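Local coordinates for protein BsaWI endonuclease (Geobacillus stearothermophilus, PDB 4ZSF) that binds DNA and, as a restriction endonuclease of the PD-(D/E)XK superfamily, probably cuts it with the help of metal ions, at residues E5-T10 against R34-S39; P129-W134 against A185-V190; Y147-N152 against E156-C161. One frame throughout, in Å; residues are numbered along the deposited sequence. Where two conformers were deposited one is given.

Contact 1 of 3, residues E5-T10 against R34-S39; sequences EYCIST and RDTMIS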
loop_
_atom_site.group_PDB
_atom_site.type_symbol
_atom_site.label_atom_id
_atom_site.label_comp_id
_atom_site.label_asym_id
_atom_site.label_seq_id
_atom_site.Cartn_x
_atom_site.Cartn_y
_atom_site.Cartn_z
ATOM N N GLU A 5 4.307 5.456 -31.601
ATOM C CA GLU A 5 4.083 6.798 -32.139
ATOM C C GLU A 5 2.619 7.154 -32.161
ATOM O O GLU A 5 2.252 8.287 -31.862
ATOM C CB GLU A 5 4.633 6.919 -33.562
ATOM C CG GLU A 5 6.110 6.601 -33.618
ATOM C CD GLU A 5 6.645 6.565 -35.070
ATOM O OE1 GLU A 5 6.041 5.926 -35.969
ATOM O OE2 GLU A 5 7.688 7.196 -35.299
ATOM N N TYR A 6 1.792 6.205 -32.561
ATOM C CA TYR A 6 0.366 6.419 -32.628
ATOM C C TYR A 6 -0.169 6.748 -31.216
ATOM O O TYR A 6 -1.023 7.629 -31.063
ATOM C CB TYR A 6 -0.353 5.184 -33.180
ATOM C CG TYR A 6 -1.845 5.360 -33.245
ATOM C CD1 TYR A 6 -2.425 6.026 -34.306
ATOM C CD2 TYR A 6 -2.670 4.924 -32.207
ATOM C CE1 TYR A 6 -3.811 6.239 -34.371
ATOM C CE2 TYR A 6 -4.046 5.126 -32.264
ATOM C CZ TYR A 6 -4.605 5.765 -33.346
ATOM O OH TYR A 6 -5.954 5.946 -33.400
ATOM N N CYS A 7 0.291 6.006 -30.225
ATOM C CA CYS A 7 -0.265 6.218 -28.843
ATOM C C CYS A 7 0.142 7.569 -28.316
ATOM O O CYS A 7 -0.658 8.269 -27.686
ATOM C CB CYS A 7 0.202 5.161 -27.865
ATOM S SG CYS A 7 -0.636 3.607 -28.135
ATOM N N ILE A 8 1.394 7.924 -28.562
ATOM C CA ILE A 8 1.930 9.185 -28.055
ATOM C C ILE A 8 1.084 10.340 -28.636
ATOM O O ILE A 8 0.639 11.277 -27.913
ATOM C CB ILE A 8 3.402 9.403 -28.496
ATOM C CG1 ILE A 8 4.393 8.457 -27.798
ATOM C CG2 ILE A 8 3.819 10.863 -28.349
ATOM C CD1 ILE A 8 4.114 8.198 -26.392
ATOM N N SER A 9 0.841 10.265 -29.938
ATOM C CA SER A 9 0.229 11.393 -30.636
ATOM C C SER A 9 -1.266 11.422 -30.342
ATOM O O SER A 9 -1.858 12.486 -30.184
ATOM C CB SER A 9 0.505 11.316 -32.149
ATOM O OG SER A 9 -0.278 10.307 -32.755
ATOM N N THR A 10 -1.871 10.247 -30.231
ATOM C CA THR A 10 -3.303 10.158 -29.994
ATOM C C THR A 10 -3.686 10.567 -28.563
ATOM O O THR A 10 -4.676 11.305 -28.363
ATOM C CB THR A 10 -3.802 8.738 -30.308
ATOM O OG1 THR A 10 -3.527 8.440 -31.703
ATOM C CG2 THR A 10 -5.304 8.574 -30.010
ATOM N N ARG A 34 -8.263 5.935 -21.882
ATOM C CA ARG A 34 -9.255 4.939 -22.315
ATOM C C ARG A 34 -9.360 4.925 -23.831
ATOM O O ARG A 34 -9.335 3.867 -24.491
ATOM C CB ARG A 34 -10.585 5.352 -21.626
ATOM C CG ARG A 34 -11.832 4.607 -21.776
ATOM C CD ARG A 34 -12.752 5.219 -20.647
ATOM N NE ARG A 34 -13.322 6.514 -21.025
ATOM C CZ ARG A 34 -13.396 7.638 -20.282
ATOM N NH1 ARG A 34 -12.901 7.751 -19.049
ATOM N NH2 ARG A 34 -13.976 8.703 -20.830
ATOM N N ASP A 35 -9.500 6.116 -24.403
ATOM C CA ASP A 35 -9.773 6.162 -25.858
ATOM C C ASP A 35 -8.532 5.901 -26.684
ATOM O O ASP A 35 -8.613 5.375 -27.813
ATOM C CB ASP A 35 -10.386 7.527 -26.222
ATOM C CG ASP A 35 -11.864 7.657 -25.779
ATOM O OD1 ASP A 35 -12.456 6.738 -25.119
ATOM O OD2 ASP A 35 -12.400 8.751 -26.052
ATOM N N THR A 36 -7.358 6.207 -26.135
ATOM C CA THR A 36 -6.133 5.889 -26.876
ATOM C C THR A 36 -5.948 4.368 -26.837
ATOM O O THR A 36 -5.567 3.795 -27.855
ATOM C CB THR A 36 -4.906 6.600 -26.302
ATOM O OG1 THR A 36 -5.144 8.020 -26.405
ATOM C CG2 THR A 36 -3.610 6.237 -27.116
ATOM N N MET A 37 -6.170 3.738 -25.672
ATOM C CA MET A 37 -6.046 2.258 -25.561
ATOM C C MET A 37 -6.997 1.600 -26.603
ATOM O O MET A 37 -6.617 0.716 -27.391
ATOM C CB MET A 37 -6.370 1.798 -24.134
ATOM C CG MET A 37 -6.252 0.272 -23.931
ATOM S SD MET A 37 -4.568 -0.360 -24.258
ATOM C CE MET A 37 -4.722 -1.857 -23.271
ATOM N N ILE A 38 -8.239 2.048 -26.620
ATOM C CA ILE A 38 -9.231 1.428 -27.527
ATOM C C ILE A 38 -8.822 1.646 -28.987
ATOM O O ILE A 38 -8.808 0.689 -29.766
ATOM C CB ILE A 38 -10.648 1.991 -27.265
ATOM C CG1 ILE A 38 -11.165 1.492 -25.918
ATOM C CG2 ILE A 38 -11.657 1.580 -28.456
ATOM C CD1 ILE A 38 -12.460 2.219 -25.486
ATOM N N SER A 39 -8.464 2.883 -29.331
ATOM C CA SER A 39 -8.128 3.275 -30.707
ATOM C C SER A 39 -6.920 2.527 -31.223
ATOM O O SER A 39 -6.898 2.035 -32.374
ATOM C CB SER A 39 -7.866 4.784 -30.772
ATOM O OG SER A 39 -7.915 5.218 -32.120
#

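Contact 2 of 3, residues P129-W134 against A185-V190; sequences PRDINW and AFFWSV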
loop_
_atom_site.group_PDB
_atom_site.type_symbol
_atom_site.label_atom_id
_atom_site.label_comp_id
_atom_site.label_asym_id
_atom_site.label_seq_id
_atom_site.Cartn_x
_atom_site.Cartn_y
_atom_site.Cartn_z
ATOM N N PRO A 129 3.647 -16.303 29.259
ATOM C CA PRO A 129 3.261 -16.841 27.944
ATOM C C PRO A 129 2.149 -16.033 27.272
ATOM O O PRO A 129 2.157 -15.880 26.056
ATOM C CB PRO A 129 2.800 -18.278 28.273
ATOM C CG PRO A 129 3.617 -18.647 29.396
ATOM C CD PRO A 129 3.847 -17.401 30.227
ATOM N N ARG A 130 1.191 -15.537 28.045
ATOM C CA ARG A 130 0.186 -14.661 27.479
ATOM C C ARG A 130 0.784 -13.427 26.690
ATOM O O ARG A 130 0.353 -13.090 25.578
ATOM C CB ARG A 130 -0.708 -14.159 28.619
ATOM C CG ARG A 130 -1.753 -13.214 28.182
ATOM C CD ARG A 130 -2.748 -12.916 29.269
ATOM N NE ARG A 130 -3.604 -11.853 28.769
ATOM C CZ ARG A 130 -4.795 -11.598 29.264
ATOM N NH1 ARG A 130 -5.250 -12.331 30.287
ATOM N NH2 ARG A 130 -5.509 -10.602 28.739
ATOM N N ASP A 131 1.762 -12.773 27.282
ATOM C CA ASP A 131 2.493 -11.713 26.577
ATOM C C ASP A 131 3.246 -12.220 25.345
ATOM O O ASP A 131 3.263 -11.552 24.300
ATOM C CB ASP A 131 3.554 -11.062 27.475
ATOM C CG ASP A 131 3.012 -10.063 28.468
ATOM O OD1 ASP A 131 1.840 -9.620 28.360
ATOM O OD2 ASP A 131 3.847 -9.676 29.339
ATOM N N ILE A 132 3.928 -13.352 25.495
ATOM C CA ILE A 132 4.713 -13.898 24.377
ATOM C C ILE A 132 3.797 -14.108 23.180
ATOM O O ILE A 132 4.131 -13.758 22.058
ATOM C CB ILE A 132 5.365 -15.256 24.723
ATOM C CG1 ILE A 132 6.348 -15.107 25.893
ATOM C CG2 ILE A 132 6.110 -15.839 23.505
ATOM C CD1 ILE A 132 7.457 -14.127 25.634
ATOM N N ASN A 133 2.636 -14.692 23.427
ATOM C CA ASN A 133 1.673 -14.956 22.360
ATOM C C ASN A 133 1.185 -13.682 21.692
ATOM O O ASN A 133 1.074 -13.605 20.452
ATOM C CB ASN A 133 0.501 -15.733 22.918
ATOM C CG ASN A 133 0.893 -17.166 23.181
ATOM O OD1 ASN A 133 1.875 -17.628 22.628
ATOM N ND2 ASN A 133 0.173 -17.839 24.065
ATOM N N TRP A 134 0.916 -12.687 22.517
ATOM C CA TRP A 134 0.479 -11.394 22.010
ATOM C C TRP A 134 1.591 -10.713 21.178
ATOM O O TRP A 134 1.341 -10.169 20.105
ATOM C CB TRP A 134 0.060 -10.496 23.173
ATOM C CG TRP A 134 -0.463 -9.164 22.712
ATOM C CD1 TRP A 134 -1.744 -8.888 22.285
ATOM C CD2 TRP A 134 0.282 -7.943 22.570
ATOM N NE1 TRP A 134 -1.846 -7.563 21.949
ATOM C CE2 TRP A 134 -0.619 -6.963 22.096
ATOM C CE3 TRP A 134 1.613 -7.579 22.831
ATOM C CZ2 TRP A 134 -0.230 -5.623 21.874
ATOM C CZ3 TRP A 134 2.005 -6.253 22.602
ATOM C CH2 TRP A 134 1.079 -5.297 22.123
ATOM N N ALA A 185 -3.144 -3.804 26.387
ATOM C CA ALA A 185 -2.370 -4.998 26.766
ATOM C C ALA A 185 -1.337 -4.723 27.829
ATOM O O ALA A 185 -0.573 -5.619 28.168
ATOM C CB ALA A 185 -1.662 -5.579 25.545
ATOM N N PHE A 186 -1.344 -3.499 28.343
ATOM C CA PHE A 186 -0.465 -3.056 29.436
ATOM C C PHE A 186 0.990 -3.105 29.002
ATOM O O PHE A 186 1.873 -3.540 29.761
ATOM C CB PHE A 186 -0.680 -3.862 30.724
ATOM C CG PHE A 186 -2.098 -3.815 31.227
ATOM C CD1 PHE A 186 -2.534 -2.777 32.081
ATOM C CD2 PHE A 186 -3.002 -4.787 30.836
ATOM C CE1 PHE A 186 -3.844 -2.745 32.542
ATOM C CE2 PHE A 186 -4.327 -4.743 31.257
ATOM C CZ PHE A 186 -4.748 -3.740 32.166
ATOM N N PHE A 187 1.263 -2.514 27.834
ATOM C CA PHE A 187 2.654 -2.178 27.461
ATOM C C PHE A 187 2.773 -0.660 27.307
ATOM O O PHE A 187 1.804 0.014 26.909
ATOM C CB PHE A 187 3.039 -2.824 26.141
ATOM C CG PHE A 187 3.162 -4.345 26.237
ATOM C CD1 PHE A 187 2.058 -5.174 26.005
ATOM C CD2 PHE A 187 4.398 -4.925 26.561
ATOM C CE1 PHE A 187 2.190 -6.589 26.107
ATOM C CE2 PHE A 187 4.512 -6.317 26.652
ATOM C CZ PHE A 187 3.439 -7.123 26.435
ATOM N N TRP A 188 3.990 -0.158 27.547
ATOM C CA TRP A 188 4.309 1.240 27.162
ATOM C C TRP A 188 4.189 1.345 25.669
ATOM O O TRP A 188 4.769 0.526 24.955
ATOM C CB TRP A 188 5.714 1.533 27.610
ATOM C CG TRP A 188 6.116 2.970 27.550
ATOM C CD1 TRP A 188 5.354 4.079 27.890
ATOM C CD2 TRP A 188 7.410 3.452 27.164
ATOM N NE1 TRP A 188 6.147 5.205 27.760
ATOM C CE2 TRP A 188 7.398 4.845 27.317
ATOM C CE3 TRP A 188 8.594 2.820 26.718
ATOM C CZ2 TRP A 188 8.537 5.635 27.042
ATOM C CZ3 TRP A 188 9.707 3.591 26.444
ATOM C CH2 TRP A 188 9.659 4.996 26.564
ATOM N N SER A 189 3.461 2.341 25.167
ATOM C CA SER A 189 3.287 2.410 23.720
ATOM C C SER A 189 3.663 3.802 23.252
ATOM O O SER A 189 3.016 4.785 23.613
ATOM C CB SER A 189 1.834 2.086 23.301
ATOM O OG SER A 189 1.722 2.162 21.887
ATOM N N VAL A 190 4.732 3.902 22.480
ATOM C CA VAL A 190 5.158 5.244 22.086
ATOM C C VAL A 190 5.499 5.351 20.623
ATOM O O VAL A 190 5.588 4.338 19.916
ATOM C CB VAL A 190 6.401 5.716 22.922
ATOM C CG1 VAL A 190 6.018 5.843 24.408
ATOM C CG2 VAL A 190 7.572 4.751 22.718
#

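Contact 3 of 3, residues Y147-N152 against E156-C161; sequences YITVRN and EYVFGC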
loop_
_atom_site.group_PDB
_atom_site.type_symbol
_atom_site.label_atom_id
_atom_site.label_comp_id
_atom_site.label_asym_id
_atom_site.label_seq_id
_atom_site.Cartn_x
_atom_site.Cartn_y
_atom_site.Cartn_z
ATOM N N TYR A 147 11.003 -2.638 19.730
ATOM C CA TYR A 147 10.516 -3.027 21.052
ATOM C C TYR A 147 11.567 -2.631 22.092
ATOM O O TYR A 147 12.761 -2.477 21.747
ATOM C CB TYR A 147 10.257 -4.526 21.130
ATOM C CG TYR A 147 9.083 -4.939 20.271
ATOM C CD1 TYR A 147 7.798 -4.919 20.788
ATOM C CD2 TYR A 147 9.269 -5.263 18.926
ATOM C CE1 TYR A 147 6.700 -5.310 19.993
ATOM C CE2 TYR A 147 8.181 -5.637 18.100
ATOM C CZ TYR A 147 6.900 -5.643 18.657
ATOM O OH TYR A 147 5.796 -6.066 17.894
ATOM N N ILE A 148 11.158 -2.479 23.351
ATOM C CA ILE A 148 12.179 -2.126 24.355
ATOM C C ILE A 148 12.057 -3.087 25.524
ATOM O O ILE A 148 10.932 -3.451 25.954
ATOM C CB ILE A 148 12.089 -0.640 24.770
ATOM C CG1 ILE A 148 13.203 -0.264 25.775
ATOM C CG2 ILE A 148 10.666 -0.243 25.297
ATOM C CD1 ILE A 148 13.347 1.315 25.970
ATOM N N THR A 149 13.208 -3.474 26.085
ATOM C CA THR A 149 13.229 -4.431 27.170
ATOM C C THR A 149 13.927 -3.901 28.389
ATOM O O THR A 149 14.714 -2.915 28.300
ATOM C CB THR A 149 13.978 -5.726 26.802
ATOM O OG1 THR A 149 15.371 -5.430 26.637
ATOM C CG2 THR A 149 13.449 -6.364 25.518
ATOM N N VAL A 150 13.684 -4.566 29.515
ATOM C CA VAL A 150 14.372 -4.215 30.773
ATOM C C VAL A 150 14.820 -5.512 31.432
ATOM O O VAL A 150 14.122 -6.531 31.325
ATOM C CB VAL A 150 13.464 -3.426 31.735
ATOM C CG1 VAL A 150 12.216 -4.288 32.129
ATOM C CG2 VAL A 150 14.250 -3.017 32.959
ATOM N N ARG A 151 16.008 -5.486 32.058
ATOM C CA ARG A 151 16.542 -6.637 32.735
ATOM C C ARG A 151 16.184 -6.571 34.213
ATOM O O ARG A 151 16.369 -5.557 34.861
ATOM C CB ARG A 151 18.069 -6.693 32.499
ATOM C CG ARG A 151 18.774 -7.852 33.120
ATOM C CD ARG A 151 20.051 -8.182 32.318
ATOM N NE ARG A 151 19.732 -9.032 31.170
ATOM C CZ ARG A 151 19.778 -10.360 31.198
ATOM N NH1 ARG A 151 20.182 -10.974 32.303
ATOM N NH2 ARG A 151 19.446 -11.069 30.124
ATOM N N ASN A 152 15.588 -7.633 34.722
ATOM C CA ASN A 152 15.201 -7.688 36.127
ATOM C C ASN A 152 15.441 -9.100 36.636
ATOM O O ASN A 152 14.981 -10.059 36.037
ATOM C CB ASN A 152 13.724 -7.266 36.296
ATOM C CG ASN A 152 13.266 -7.280 37.749
ATOM O OD1 ASN A 152 12.735 -8.294 38.233
ATOM N ND2 ASN A 152 13.508 -6.183 38.465
ATOM N N GLU A 156 15.086 -10.925 30.947
ATOM C CA GLU A 156 14.834 -9.773 30.116
ATOM C C GLU A 156 13.363 -9.765 29.745
ATOM O O GLU A 156 12.817 -10.767 29.236
ATOM C CB GLU A 156 15.744 -9.840 28.852
ATOM C CG GLU A 156 15.598 -8.641 27.894
ATOM C CD GLU A 156 16.681 -8.599 26.813
ATOM O OE1 GLU A 156 17.479 -9.594 26.679
ATOM O OE2 GLU A 156 16.761 -7.561 26.109
ATOM N N TYR A 157 12.722 -8.617 29.971
ATOM C CA TYR A 157 11.288 -8.467 29.751
ATOM C C TYR A 157 11.009 -7.435 28.693
ATOM O O TYR A 157 11.506 -6.335 28.834
ATOM C CB TYR A 157 10.604 -8.006 31.019
ATOM C CG TYR A 157 10.727 -9.019 32.130
ATOM C CD1 TYR A 157 9.785 -10.038 32.259
ATOM C CD2 TYR A 157 11.813 -8.980 33.032
ATOM C CE1 TYR A 157 9.900 -10.997 33.310
ATOM C CE2 TYR A 157 11.924 -9.927 34.063
ATOM C CZ TYR A 157 10.978 -10.916 34.184
ATOM O OH TYR A 157 11.119 -11.824 35.209
ATOM N N VAL A 158 10.170 -7.750 27.694
ATOM C CA VAL A 158 9.659 -6.680 26.827
ATOM C C VAL A 158 8.625 -5.855 27.609
ATOM O O VAL A 158 7.655 -6.410 28.112
ATOM C CB VAL A 158 9.006 -7.250 25.552
ATOM C CG1 VAL A 158 8.327 -6.118 24.733
ATOM C CG2 VAL A 158 10.055 -7.952 24.750
ATOM N N PHE A 159 8.801 -4.532 27.695
ATOM C CA PHE A 159 7.775 -3.733 28.404
ATOM C C PHE A 159 7.196 -2.642 27.482
ATOM O O PHE A 159 6.239 -1.963 27.879
ATOM C CB PHE A 159 8.350 -3.085 29.676
ATOM C CG PHE A 159 9.391 -1.950 29.420
ATOM C CD1 PHE A 159 10.754 -2.245 29.275
ATOM C CD2 PHE A 159 8.971 -0.599 29.325
ATOM C CE1 PHE A 159 11.716 -1.189 29.036
ATOM C CE2 PHE A 159 9.875 0.409 29.152
ATOM C CZ PHE A 159 11.209 0.151 28.977
ATOM N N GLY A 160 7.796 -2.410 26.302
ATOM C CA GLY A 160 7.288 -1.310 25.491
ATOM C C GLY A 160 7.314 -1.624 23.997
ATOM O O GLY A 160 8.142 -2.451 23.547
ATOM N N CYS A 161 6.364 -1.015 23.275
ATOM C CA CYS A 161 6.177 -1.160 21.827
ATOM C C CYS A 161 6.358 0.234 21.220
ATOM O O CYS A 161 5.810 1.226 21.728
ATOM C CB CYS A 161 4.747 -1.650 21.545
ATOM S SG CYS A 161 4.363 -3.244 22.284
HETATM O O HOH W 1 11.856 -10.654 37.683
#

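Contact 1 of 3, residues E5-T10 against R34-S39
Tyr6 reaches across to Ser39 with its phenol end, at one end of the contact between two helices of an antiparallel pair, 3-22 and 25-43. The axes of the two short segments approach to 9.6 Å at 150°, and only 239 Å² is buried, so the meeting is a light one. With CG anti to the backbone N (chi1 179°), the Tyr6 ring extends from its own helix until OH stands 2.5 Å from Ser39 OG, which lies at the ring edge, in plane. Either hydroxyl could donate, but this bond is very short and Ser39 was deposited in two conformers, so its exact length is doubtful. The next residue, Cys7, receives the methyl of Thr36: Thr36 CG2 comes to 3.6 Å from Cys7 O and 4.0 Å from Cys7 CB. Helix 49-65 adds Ala55 against Cys7, and places Ile52 and Trp53 against Met37. Thr10 is where the backbones come nearest, its CA 6.0 Å from that of Thr36. The two threonine side chains lie alongside, pointing opposite ways, Thr10 CG2 lying 3.7 Å from Thr36 OG1, a hydroxyl that bonds back to Ala32 O in its own helix. The hydroxyl of Thr10 likewise turns back: Thr10 OG1 donates to Tyr6 O over 2.7 Å, and Thr10 OG1 itself lies over the centre of the Tyr6 ring, 3.2 Å above its plane.

Contact 2 of 3, residues P129-W134 against A185-V190
Trp134 and Phe187 are brought together by different first torsions: Trp134 CG stands anti to the backbone N (chi1 -177°), throwing the indole out from its helix, while Phe187 CG is anti to the carbonyl carbon (chi1 -69°). The indole and the phenyl lie alongside, running in opposite senses. Their planes are only 11° apart, but the centroid of the indole's six-membered ring is 4.8 Å from that of the phenyl and overlap is slight; the closest approach is Trp134 CE3 to Phe187 CE1, 3.5 Å. Ala185 contributes a CH-pi contact, its CB 4.1 Å from that same indole centroid, over the face. Ala185 and Phe186 follow helix 172-184, and the positive phi of Phe186 closes a Schellman motif at its end; the chain then enters strand 188-193 of the central sheet, so helix 129-140 meets this turn-to-strand junction. An alanine in place of Trp134 would probably leave the Phe187 ring without its near-parallel neighbour and Ala185 CB without the indole face it packs on. Asp131 crosses Phe187 obliquely, OD1 standing 3.5 Å from CZ. Asp131 OD2 makes a salt bridge with Arg260, which also forms a cation-pi contact with Phe187 and bonds to Ala185 O.

Contact 3 of 3, residues Y147-N152 against E156-C161
Ile148 CG2 sits over one face of the Phe159 ring, 3.7 Å above its plane and offset toward the rim, and the same methyl presses against the backbone of Gly160, 3.5 Å from its CA. The hollow exists because Gly160 has no side chain: a CB built there would collide with Ile148 CG2. Phe159 CG lies between the backbone N and the carbonyl carbon (chi1 69°), folding the ring beneath the neighbouring strand, its edge against Thr149 C and Val150 N. Val150 crosses this ring at about a right angle and packs against its CD1 side, CG1 of Val150 3.8 Å from Phe159 CD1. Helix 243-258 meets the same aromatic ring through Ala252, Ala253 and Trp256.

The two segments form an antiparallel beta hairpin within the mixed sheet, interrupted by a classic beta bulge in which Phe159 and Gly160 both face Ile148 and the register shifts by one between Ile148 and Thr149. Ile148 O accepts from Phe159 N at 3.0 Å, with an N-H...O angle of 161°, and weakly from Gly160 N. Beyond the bulge, Val150 and Tyr157 exchange two backbone bonds in regular antiparallel fashion.

On the opposite face, Thr149 CG2 nestles against Val158 CG2, while Cys161 SG lies obliquely to the Tyr147 ring; Leu116 and Leu135 from helices 113-121 and 129-140 pack over this side. Glu156, extended beyond CG, arches across Thr149, whose OG1 donates to OE2 of Glu156 over 2.6 Å by the oxygen's anti lone pair; Arg109 grips that oxygen as well in a salt bridge. At the turn end, the Tyr157 ring edge lies against Asn152 O, and a water spans Tyr157 OH, 2.8 Å away, and Asn152 OD1.

Contact 1 closes first along the chain, in the N-terminal helices, and stands apart: nearest atoms are about 43 Å from either other contact, across the centre of the chain. Helix 70-103 comes after helix 49-65 in the chain, and the copy of it in the second subunit meets segment 34-39 through Glu93 and Met94. Contacts 2 and 3 have centres about 10 Å apart, contact 3 nested within the loop that contact 2 closes. Strands 155-165 and 188-193 are neighbours in the sheet: Trp188 N lies 2.9 Å from Phe159 O, and Trp188 O 2.8 Å from Cys161 N. Contacts 2 and 3 thus belong to one sheet-centred region, consistent with the PD-(D/E)XK nuclease core, well away from the N-terminal helices.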